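Local coordinates for ionotropic glutamate receptor bacterial homologue (Nostoc punctiforme, PDB 2PYY), which binds L-glutamate as bacterial solute-binding proteins hold their solutes, and probably serves as the ligand-binding core of a glutamate-gated ion channel, at residues P84-G89 against G211-L216. Residues are numbered along the deposited sequence; the frame is centred on the assembly and turned at random.
Sequences PIFASG and GTYQSL
Tyr213 reaches from the first turn of helix 212-220 to the backbone carbonyl of Ile85. Its CB points toward residues 84-89, and CG anti to the backbone N (chi1 -178°) carries the ring across to them. Along the ring, CE1 and CZ each lie 3.4 Å from Ile85 O, which sits at the ring edge and in its plane. At the tip, the phenol OH donates a short hydrogen bond of 2.6 Å to Ile85 O, meeting it from above the carbonyl plane, 43° out of it. Tyrosine suits the place: a long rigid ring spans the gap, since even the nearest CA atoms, of Ile85 and Tyr213, stand 9.1 Å apart, and its hydroxyl gives a hydrogen bond to a carbonyl of a buried residue. The same OH lies 4.1 Å from Phe86 CD1, where the two side chains cross at about a right angle. Phenylalanine fits there because Phe15 and Phe26 meet its ring edge-to-face and Phe221 at about 45°. Ile85 and Phe86 both face Tyr186 of strand 175-190, a classic beta bulge. Tyr213 thus ties helix 212-220 to the bulge, while Leu30 of helix 26-38 and Leu204 of helix 197-209 pack on Ile85.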
loop_
_atom_site.group_PDB
_atom_site.type_symbol
_atom_site.label_atom_id
_atom_site.label_comp_id
_atom_site.label_asym_id
_atom_site.label_seq_id
_atom_site.Cartn_x
_atom_site.Cartn_y
_atom_site.Cartn_z
ATOM N N PRO B 84 5.499 12.357 2.031
ATOM C CA PRO B 84 6.291 11.480 1.161
ATOM C C PRO B 84 7.708 12.014 0.932
ATOM O O PRO B 84 7.908 13.224 0.802
ATOM C CB PRO B 84 5.468 11.433 -0.131
ATOM C CG PRO B 84 4.645 12.700 -0.082
ATOM C CD PRO B 84 4.258 12.790 1.372
ATOM N N ILE B 85 8.693 11.119 0.900
ATOM C CA ILE B 85 10.075 11.549 0.674
ATOM C C ILE B 85 10.527 11.177 -0.723
ATOM O O ILE B 85 11.623 11.554 -1.146
ATOM C CB ILE B 85 11.080 10.874 1.630
ATOM C CG1 ILE B 85 10.988 9.350 1.457
ATOM C CG2 ILE B 85 10.828 11.325 3.046
ATOM C CD1 ILE B 85 11.976 8.565 2.257
ATOM N N PHE B 86 9.690 10.424 -1.427
ATOM C CA PHE B 86 10.028 9.951 -2.767
ATOM C C PHE B 86 8.803 9.395 -3.495
ATOM O O PHE B 86 7.887 8.868 -2.865
ATOM C CB PHE B 86 11.075 8.839 -2.646
ATOM C CG PHE B 86 11.850 8.587 -3.908
ATOM C CD1 PHE B 86 13.050 9.254 -4.149
ATOM C CD2 PHE B 86 11.398 7.671 -4.847
ATOM C CE1 PHE B 86 13.794 9.003 -5.311
ATOM C CE2 PHE B 86 12.128 7.410 -6.012
ATOM C CZ PHE B 86 13.331 8.080 -6.241
ATOM N N ALA B 87 8.797 9.507 -4.820
ATOM C CA ALA B 87 7.712 8.984 -5.650
ATOM C C ALA B 87 8.257 7.727 -6.321
ATOM O O ALA B 87 9.239 7.786 -7.065
ATOM C CB ALA B 87 7.309 10.020 -6.715
ATOM N N SER B 88 7.628 6.586 -6.060
ATOM C CA SER B 88 8.088 5.308 -6.623
ATOM C C SER B 88 6.915 4.432 -7.082
ATOM O O SER B 88 5.804 4.920 -7.246
ATOM C CB SER B 88 8.915 4.560 -5.568
ATOM O OG SER B 88 9.458 3.352 -6.068
ATOM N N GLY B 89 7.171 3.145 -7.300
ATOM C CA GLY B 89 6.105 2.256 -7.718
ATOM C C GLY B 89 6.609 0.888 -8.123
ATOM O O GLY B 89 7.811 0.681 -8.286
ATOM N N GLY B 211 16.490 23.832 -1.958
ATOM C CA GLY B 211 17.226 23.097 -2.976
ATOM C C GLY B 211 17.966 21.856 -2.508
ATOM O O GLY B 211 18.376 21.030 -3.328
ATOM N N THR B 212 18.145 21.717 -1.201
ATOM C CA THR B 212 18.841 20.551 -0.664
ATOM C C THR B 212 18.255 19.227 -1.163
ATOM O O THR B 212 18.994 18.333 -1.595
ATOM C CB THR B 212 18.827 20.548 0.872
ATOM O OG1 THR B 212 19.471 21.737 1.350
ATOM C CG2 THR B 212 19.595 19.334 1.405
ATOM N N TYR B 213 16.930 19.104 -1.112
ATOM C CA TYR B 213 16.261 17.877 -1.568
ATOM C C TYR B 213 16.654 17.605 -3.015
ATOM O O TYR B 213 17.128 16.519 -3.380
ATOM C CB TYR B 213 14.736 18.022 -1.498
ATOM C CG TYR B 213 14.015 16.764 -1.913
ATOM C CD1 TYR B 213 13.746 15.758 -0.988
ATOM C CD2 TYR B 213 13.666 16.547 -3.246
ATOM C CE1 TYR B 213 13.152 14.568 -1.376
ATOM C CE2 TYR B 213 13.073 15.359 -3.651
ATOM C CZ TYR B 213 12.818 14.368 -2.711
ATOM O OH TYR B 213 12.246 13.170 -3.094
ATOM N N GLN B 214 16.427 18.626 -3.829
ATOM C CA GLN B 214 16.724 18.603 -5.247
ATOM C C GLN B 214 18.153 18.096 -5.478
ATOM O O GLN B 214 18.383 17.194 -6.282
ATOM C CB GLN B 214 16.566 20.023 -5.792
ATOM C CG GLN B 214 15.643 20.149 -6.982
ATOM C CD GLN B 214 16.353 19.870 -8.283
ATOM O OE1 GLN B 214 16.547 20.775 -9.098
ATOM N NE2 GLN B 214 16.748 18.613 -8.490
ATOM N N SER B 215 19.110 18.669 -4.756
ATOM C CA SER B 215 20.506 18.272 -4.920
ATOM C C SER B 215 20.757 16.819 -4.528
ATOM O O SER B 215 21.544 16.124 -5.174
ATOM C CB SER B 215 21.414 19.191 -4.106
ATOM O OG SER B 215 21.268 20.542 -4.533
ATOM N N LEU B 216 20.084 16.360 -3.477
ATOM C CA LEU B 216 20.240 14.986 -3.021
ATOM C C LEU B 216 19.703 14.027 -4.063
ATOM O O LEU B 216 20.329 13.008 -4.368
ATOM C CB LEU B 216 19.494 14.768 -1.703
ATOM C CG LEU B 216 20.340 14.773 -0.421
ATOM C CD1 LEU B 216 21.297 15.938 -0.421
ATOM C CD2 LEU B 216 19.415 14.809 0.786
#